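Local structure of glycosyl transferase (5U02) at residues D27-F38 and F65-L76. The protein is a Staphylococcus aureus glycosyl transferase, modelled here as a helical linker domain followed by C-terminal beta domains of the TarS family. Numbering follows the deposited sequence.
Sequences DQILAEFLNRHF and FIQAVPERVDAL
Helix residues 27-38 run beside 65-76, which leave the end of one helix and continue into a short 3-10 turn; the backbones come closest at and just after that turn, with CA of Ala31 6.1 Å from CA of Leu76, and stand wider apart at Leu34 and Ile66. In Leu30, chi1 of 160° carries CG toward 65-76, and the branch there, turned by chi2 (72°), sends the methyls to two valines: CD1 meets CG1 of Val69 at 3.6 Å, while CD2 packs on CG2 of Val73 and more loosely on CD of Pro70. One turn on, CD2 of Leu34 touches both CZ of Phe65 and CD1 of Ile66, each at 3.9 Å. That same Ile66 methyl lies at the edge of the Phe38 ring, near its plane. Phe65 turns its edge toward the face of His37 in an offset edge-to-face pair, centroids 5.7 Å apart and planes at 76°. CB of Ala31, small enough for close approach, rests 4.0 Å from CB of Leu76. At the Asp27 end, the buried carboxylate meets the exposed Arg72: OD2 of Asp27 lies over the guanidinium face, 3.1 Å from NE of Arg72; no N-H points at it, so the salt bridge rests on charge alone. Met9 of helix 2-17 and Leu85 of helix 82-89 extend the apolar packing, as expected for the core of a small all-helical domain, here the TarS linker domain.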
ATOM      1  N   ASP A  27      28.031  -5.680 -39.292  1.00108.61           N
ATOM      2  CA  ASP A  27      27.477  -4.784 -38.282  1.00108.69           C
ATOM      3  C   ASP A  27      27.025  -5.542 -37.042  1.00105.00           C
ATOM      4  O   ASP A  27      27.185  -5.042 -35.924  1.00105.46           O
ATOM      5  CB  ASP A  27      26.307  -3.975 -38.850  1.00113.83           C
ATOM      6  CG  ASP A  27      26.551  -3.498 -40.270  1.00118.70           C
ATOM      7  OD1 ASP A  27      26.251  -4.270 -41.199  1.00122.71           O
ATOM      8  OD2 ASP A  27      27.042  -2.362 -40.442  1.00118.34           O
ATOM      9  N   GLN A  28      26.450  -6.737 -37.214  1.00101.76           N
ATOM     10  CA  GLN A  28      26.078  -7.543 -36.056  1.00 99.54           C
ATOM     11  C   GLN A  28      27.309  -7.907 -35.237  1.00 95.75           C
ATOM     12  O   GLN A  28      27.325  -7.747 -34.011  1.00 92.37           O
ATOM     13  CB  GLN A  28      25.330  -8.799 -36.503  1.00101.75           C
ATOM     14  CG  GLN A  28      24.704  -9.582 -35.353  1.00102.33           C
ATOM     15  CD  GLN A  28      23.553 -10.463 -35.800  1.00104.33           C
ATOM     16  OE1 GLN A  28      22.386 -10.098 -35.656  1.00105.30           O
ATOM     17  NE2 GLN A  28      23.876 -11.632 -36.341  1.00104.57           N
ATOM     18  N   ILE A  29      28.355  -8.395 -35.906  1.00 94.12           N
ATOM     19  CA  ILE A  29      29.646  -8.591 -35.252  1.00 91.95           C
ATOM     20  C   ILE A  29      30.136  -7.279 -34.652  1.00 92.33           C
ATOM     21  O   ILE A  29      30.688  -7.247 -33.543  1.00 94.26           O
ATOM     22  CB  ILE A  29      30.652  -9.173 -36.261  1.00 90.02           C
ATOM     23  CG1 ILE A  29      30.375 -10.663 -36.472  1.00 90.77           C
ATOM     24  CG2 ILE A  29      32.087  -8.925 -35.813  1.00 87.99           C
ATOM     25  CD1 ILE A  29      31.355 -11.336 -37.397  1.00 91.91           C
ATOM     26  N   LEU A  30      29.922  -6.172 -35.367  1.00 89.83           N
ATOM     27  CA  LEU A  30      30.335  -4.867 -34.863  1.00 86.48           C
ATOM     28  C   LEU A  30      29.438  -4.407 -33.719  1.00 85.65           C
ATOM     29  O   LEU A  30      29.919  -3.829 -32.741  1.00 83.90           O
ATOM     30  CB  LEU A  30      30.328  -3.853 -36.005  1.00 86.76           C
ATOM     31  CG  LEU A  30      30.266  -2.365 -35.691  1.00 86.04           C
ATOM     32  CD1 LEU A  30      31.592  -1.946 -35.119  1.00 86.88           C
ATOM     33  CD2 LEU A  30      29.973  -1.566 -36.943  1.00 85.66           C
ATOM     34  N   ALA A  31      28.131  -4.658 -33.821  1.00 86.51           N
ATOM     35  CA  ALA A  31      27.218  -4.248 -32.758  1.00 84.69           C
ATOM     36  C   ALA A  31      27.575  -4.916 -31.436  1.00 82.67           C
ATOM     37  O   ALA A  31      27.529  -4.276 -30.378  1.00 82.68           O
ATOM     38  CB  ALA A  31      25.771  -4.564 -33.143  1.00 85.18           C
ATOM     39  N   GLU A  32      27.937  -6.203 -31.478  1.00 81.22           N
ATOM     40  CA  GLU A  32      28.388  -6.896 -30.276  1.00 78.64           C
ATOM     41  C   GLU A  32      29.706  -6.340 -29.768  1.00 75.73           C
ATOM     42  O   GLU A  32      29.982  -6.409 -28.564  1.00 74.61           O
ATOM     43  CB  GLU A  32      28.538  -8.393 -30.551  1.00 80.02           C
ATOM     44  CG  GLU A  32      27.333  -9.029 -31.236  1.00 83.45           C
ATOM     45  CD  GLU A  32      26.716 -10.154 -30.421  1.00 85.35           C
ATOM     46  OE1 GLU A  32      26.431  -9.919 -29.228  1.00 87.43           O
ATOM     47  OE2 GLU A  32      26.527 -11.250 -30.987  1.00 87.67           O
ATOM     48  N   PHE A  33      30.526  -5.798 -30.668  1.00 76.43           N
ATOM     49  CA  PHE A  33      31.798  -5.216 -30.267  1.00 77.44           C
ATOM     50  C   PHE A  33      31.602  -4.025 -29.331  1.00 80.78           C
ATOM     51  O   PHE A  33      32.306  -3.912 -28.322  1.00 80.54           O
ATOM     52  CB  PHE A  33      32.602  -4.833 -31.514  1.00 79.11           C
ATOM     53  CG  PHE A  33      33.712  -3.858 -31.253  1.00 80.18           C
ATOM     54  CD1 PHE A  33      34.670  -4.115 -30.288  1.00 79.30           C
ATOM     55  CD2 PHE A  33      33.806  -2.687 -31.990  1.00 81.24           C
ATOM     56  CE1 PHE A  33      35.685  -3.214 -30.052  1.00 78.78           C
ATOM     57  CE2 PHE A  33      34.822  -1.781 -31.761  1.00 80.73           C
ATOM     58  CZ  PHE A  33      35.765  -2.046 -30.793  1.00 79.85           C
ATOM     59  N   LEU A  34      30.649  -3.130 -29.624  1.00 84.29           N
ATOM     60  CA  LEU A  34      30.485  -1.965 -28.760  1.00 86.65           C
ATOM     61  C   LEU A  34      29.437  -2.136 -27.676  1.00 85.71           C
ATOM     62  O   LEU A  34      29.323  -1.264 -26.809  1.00 88.81           O
ATOM     63  CB  LEU A  34      30.149  -0.691 -29.543  1.00 89.72           C
ATOM     64  CG  LEU A  34      31.114  -0.315 -30.663  1.00 92.49           C
ATOM     65  CD1 LEU A  34      30.755  -0.960 -31.993  1.00 94.80           C
ATOM     66  CD2 LEU A  34      31.291   1.190 -30.793  1.00 93.29           C
ATOM     67  N   ASN A  35      28.655  -3.207 -27.691  1.00 82.93           N
ATOM     68  CA  ASN A  35      27.905  -3.517 -26.487  1.00 81.36           C
ATOM     69  C   ASN A  35      28.883  -3.840 -25.367  1.00 80.83           C
ATOM     70  O   ASN A  35      28.755  -3.352 -24.240  1.00 80.19           O
ATOM     71  CB  ASN A  35      26.935  -4.669 -26.755  1.00 81.26           C
ATOM     72  CG  ASN A  35      25.830  -4.290 -27.731  1.00 82.59           C
ATOM     73  OD1 ASN A  35      25.495  -3.112 -27.889  1.00 82.27           O
ATOM     74  ND2 ASN A  35      25.259  -5.289 -28.393  1.00 83.91           N
ATOM     75  N   ARG A  36      29.924  -4.605 -25.694  1.00 82.79           N
ATOM     76  CA  ARG A  36      30.854  -5.064 -24.672  1.00 85.92           C
ATOM     77  C   ARG A  36      31.793  -3.953 -24.226  1.00 82.80           C
ATOM     78  O   ARG A  36      32.010  -3.767 -23.021  1.00 81.89           O
ATOM     79  CB  ARG A  36      31.665  -6.247 -25.191  1.00 93.16           C
ATOM     80  CG  ARG A  36      31.190  -7.646 -24.787  1.00100.10           C
ATOM     81  CD  ARG A  36      32.430  -8.497 -24.623  1.00106.24           C
ATOM     82  NE  ARG A  36      33.185  -8.615 -25.853  1.00111.23           N
ATOM     83  CZ  ARG A  36      34.437  -8.209 -25.991  1.00113.09           C
ATOM     84  NH1 ARG A  36      35.037  -7.614 -24.970  1.00113.24           N
ATOM     85  NH2 ARG A  36      35.067  -8.383 -27.161  1.00113.86           N
ATOM     86  N   HIS A  37      32.384  -3.242 -25.191  1.00 80.83           N
ATOM     87  CA  HIS A  37      33.373  -2.209 -24.901  1.00 78.42           C
ATOM     88  C   HIS A  37      32.789  -1.098 -24.025  1.00 74.73           C
ATOM     89  O   HIS A  37      33.447  -0.621 -23.094  1.00 75.00           O
ATOM     90  CB  HIS A  37      33.913  -1.666 -26.228  1.00 78.96           C
ATOM     91  CG  HIS A  37      34.571  -0.323 -26.129  1.00 78.55           C
ATOM     92  ND1 HIS A  37      35.901  -0.149 -25.806  1.00 72.92           N
ATOM     93  CD2 HIS A  37      34.073   0.917 -26.336  1.00 73.15           C
ATOM     94  CE1 HIS A  37      36.192   1.141 -25.818  1.00 73.33           C
ATOM     95  NE2 HIS A  37      35.098   1.809 -26.132  1.00 73.46           N
ATOM     96  N   PHE A  38      31.561  -0.651 -24.325  1.00 72.42           N
ATOM     97  CA  PHE A  38      30.893   0.329 -23.470  1.00 72.71           C
ATOM     98  C   PHE A  38      30.476  -0.278 -22.135  1.00 72.09           C
ATOM     99  O   PHE A  38      30.271   0.462 -21.168  1.00 73.88           O
ATOM    100  CB  PHE A  38      29.652   0.950 -24.165  1.00 73.09           C
ATOM    101  CG  PHE A  38      29.951   2.137 -25.109  1.00 73.76           C
ATOM    102  CD1 PHE A  38      30.276   1.936 -26.440  1.00 73.98           C
ATOM    103  CD2 PHE A  38      29.847   3.448 -24.670  1.00 75.40           C
ATOM    104  CE1 PHE A  38      30.543   2.986 -27.296  1.00 77.46           C
ATOM    105  CE2 PHE A  38      30.112   4.508 -25.528  1.00 78.19           C
ATOM    106  CZ  PHE A  38      30.458   4.270 -26.843  1.00 78.91           C
ATOM    107  N   PHE A  65      36.714   8.018 -32.985  1.00 92.31           N
ATOM    108  CA  PHE A  65      36.497   6.576 -33.010  1.00 87.62           C
ATOM    109  C   PHE A  65      35.043   6.246 -33.336  1.00 83.62           C
ATOM    110  O   PHE A  65      34.765   5.443 -34.235  1.00 83.98           O
ATOM    111  CB  PHE A  65      36.931   5.969 -31.672  1.00 86.39           C
ATOM    112  CG  PHE A  65      36.255   4.667 -31.328  1.00 85.00           C
ATOM    113  CD1 PHE A  65      35.541   4.542 -30.147  1.00 81.59           C
ATOM    114  CD2 PHE A  65      36.343   3.568 -32.168  1.00 85.06           C
ATOM    115  CE1 PHE A  65      34.922   3.351 -29.814  1.00 77.11           C
ATOM    116  CE2 PHE A  65      35.720   2.375 -31.842  1.00 80.64           C
ATOM    117  CZ  PHE A  65      35.010   2.269 -30.663  1.00 76.48           C
ATOM    118  N   ILE A  66      34.097   6.865 -32.624  1.00 79.83           N
ATOM    119  CA  ILE A  66      32.686   6.630 -32.912  1.00 79.52           C
ATOM    120  C   ILE A  66      32.289   7.213 -34.269  1.00 79.47           C
ATOM    121  O   ILE A  66      31.295   6.780 -34.862  1.00 75.05           O
ATOM    122  CB  ILE A  66      31.818   7.187 -31.763  1.00 81.21           C
ATOM    123  CG1 ILE A  66      32.169   6.488 -30.448  1.00 79.99           C
ATOM    124  CG2 ILE A  66      30.331   6.995 -32.033  1.00 81.22           C
ATOM    125  CD1 ILE A  66      31.860   5.009 -30.438  1.00 77.86           C
ATOM    126  N   GLN A  67      33.056   8.172 -34.795  1.00 84.05           N
ATOM    127  CA  GLN A  67      32.802   8.644 -36.154  1.00 90.48           C
ATOM    128  C   GLN A  67      33.041   7.547 -37.183  1.00 92.18           C
ATOM    129  O   GLN A  67      32.446   7.572 -38.267  1.00 94.14           O
ATOM    130  CB  GLN A  67      33.679   9.858 -36.469  1.00 93.80           C
ATOM    131  CG  GLN A  67      33.004  11.198 -36.223  1.00 95.23           C
ATOM    132  CD  GLN A  67      33.998  12.324 -36.011  1.00 97.08           C
ATOM    133  OE1 GLN A  67      35.177  12.200 -36.346  1.00 99.04           O
ATOM    134  NE2 GLN A  67      33.524  13.433 -35.453  1.00 95.39           N
ATOM    135  N   ALA A  68      33.899   6.575 -36.862  1.00 90.18           N
ATOM    136  CA  ALA A  68      34.257   5.537 -37.821  1.00 89.23           C
ATOM    137  C   ALA A  68      33.169   4.486 -37.989  1.00 87.64           C
ATOM    138  O   ALA A  68      33.115   3.837 -39.039  1.00 89.48           O
ATOM    139  CB  ALA A  68      35.560   4.860 -37.400  1.00 88.07           C
ATOM    140  N   VAL A  69      32.314   4.294 -36.991  1.00 85.60           N
ATOM    141  CA  VAL A  69      31.258   3.290 -37.088  1.00 85.37           C
ATOM    142  C   VAL A  69      30.028   3.937 -37.714  1.00 89.31           C
ATOM    143  O   VAL A  69      29.671   5.069 -37.357  1.00 87.24           O
ATOM    144  CB  VAL A  69      30.940   2.665 -35.720  1.00 82.43           C
ATOM    145  CG1 VAL A  69      32.010   1.659 -35.343  1.00 81.35           C
ATOM    146  CG2 VAL A  69      30.837   3.730 -34.653  1.00 82.46           C
ATOM    147  N   PRO A  70      29.365   3.267 -38.652  1.00 94.82           N
ATOM    148  CA  PRO A  70      28.255   3.903 -39.368  1.00 97.58           C
ATOM    149  C   PRO A  70      27.069   4.174 -38.457  1.00 95.61           C
ATOM    150  O   PRO A  70      26.840   3.472 -37.470  1.00 94.29           O
ATOM    151  CB  PRO A  70      27.894   2.876 -40.449  1.00 99.51           C
ATOM    152  CG  PRO A  70      29.084   1.974 -40.550  1.00 99.33           C
ATOM    153  CD  PRO A  70      29.660   1.921 -39.172  1.00 95.83           C
ATOM    154  N   GLU A  71      26.305   5.210 -38.813  1.00 96.73           N
ATOM    155  CA  GLU A  71      25.067   5.510 -38.102  1.00 94.70           C
ATOM    156  C   GLU A  71      24.045   4.383 -38.226  1.00 94.64           C
ATOM    157  O   GLU A  71      23.138   4.296 -37.394  1.00 92.77           O
ATOM    158  CB  GLU A  71      24.467   6.818 -38.622  1.00 93.95           C
ATOM    159  CG  GLU A  71      25.362   8.038 -38.423  1.00 93.09           C
ATOM    160  CD  GLU A  71      24.655   9.355 -38.720  1.00 94.14           C
ATOM    161  OE1 GLU A  71      23.456   9.486 -38.392  1.00 93.24           O
ATOM    162  OE2 GLU A  71      25.301  10.262 -39.285  1.00 95.80           O
ATOM    163  N   ARG A  72      24.166   3.536 -39.257  1.00 95.94           N
ATOM    164  CA  ARG A  72      23.318   2.353 -39.399  1.00 95.51           C
ATOM    165  C   ARG A  72      23.302   1.509 -38.135  1.00 96.80           C
ATOM    166  O   ARG A  72      22.240   1.000 -37.744  1.00 98.38           O
ATOM    167  CB  ARG A  72      23.805   1.512 -40.585  1.00 96.42           C
ATOM    168  CG  ARG A  72      23.384   0.062 -40.551  1.00 97.70           C
ATOM    169  CD  ARG A  72      24.092  -0.736 -41.658  1.00102.72           C
ATOM    170  NE  ARG A  72      25.399  -0.179 -41.970  1.00105.20           N
ATOM    171  CZ  ARG A  72      26.195  -0.638 -42.930  1.00107.73           C
ATOM    172  NH1 ARG A  72      25.814  -1.671 -43.671  1.00108.86           N
ATOM    173  NH2 ARG A  72      27.378  -0.074 -43.151  1.00108.63           N
ATOM    174  N   VAL A  73      24.452   1.382 -37.466  1.00 94.93           N
ATOM    175  CA  VAL A  73      24.620   0.350 -36.449  1.00 89.24           C
ATOM    176  C   VAL A  73      23.945   0.696 -35.125  1.00 86.58           C
ATOM    177  O   VAL A  73      23.693  -0.204 -34.313  1.00 84.47           O
ATOM    178  CB  VAL A  73      26.118   0.082 -36.244  1.00 87.36           C
ATOM    179  CG1 VAL A  73      26.345  -1.249 -35.541  1.00 84.20           C
ATOM    180  CG2 VAL A  73      26.841   0.114 -37.583  1.00 89.97           C
ATOM    181  N   ASP A  74      23.614   1.966 -34.891  1.00 87.75           N
ATOM    182  CA  ASP A  74      22.978   2.383 -33.644  1.00 87.20           C
ATOM    183  C   ASP A  74      21.599   1.755 -33.424  1.00 84.67           C
ATOM    184  O   ASP A  74      21.001   1.971 -32.363  1.00 81.73           O
ATOM    185  CB  ASP A  74      22.875   3.911 -33.616  1.00 89.75           C
ATOM    186  CG  ASP A  74      24.189   4.584 -33.971  1.00 91.23           C
ATOM    187  OD1 ASP A  74      24.966   3.991 -34.753  1.00 91.55           O
ATOM    188  OD2 ASP A  74      24.452   5.698 -33.473  1.00 91.82           O
ATOM    189  N   ALA A  75      21.082   0.984 -34.381  1.00 84.71           N
ATOM    190  CA  ALA A  75      19.785   0.336 -34.222  1.00 83.75           C
ATOM    191  C   ALA A  75      19.890  -1.070 -33.645  1.00 82.86           C
ATOM    192  O   ALA A  75      18.960  -1.521 -32.964  1.00 83.15           O
ATOM    193  CB  ALA A  75      19.052   0.288 -35.566  1.00 84.45           C
ATOM    194  N   LEU A  76      20.998  -1.770 -33.897  1.00 82.49           N
ATOM    195  CA  LEU A  76      21.205  -3.107 -33.355  1.00 82.29           C
ATOM    196  C   LEU A  76      21.963  -3.117 -32.032  1.00 83.21           C
ATOM    197  O   LEU A  76      22.013  -4.164 -31.374  1.00 84.92           O
ATOM    198  CB  LEU A  76      21.956  -3.983 -34.362  1.00 82.07           C
ATOM    199  CG  LEU A  76      21.407  -4.048 -35.786  1.00 83.75           C
ATOM    200  CD1 LEU A  76      22.354  -3.391 -36.776  1.00 82.88           C
ATOM    201  CD2 LEU A  76      21.109  -5.484 -36.189  1.00 84.94           C
TER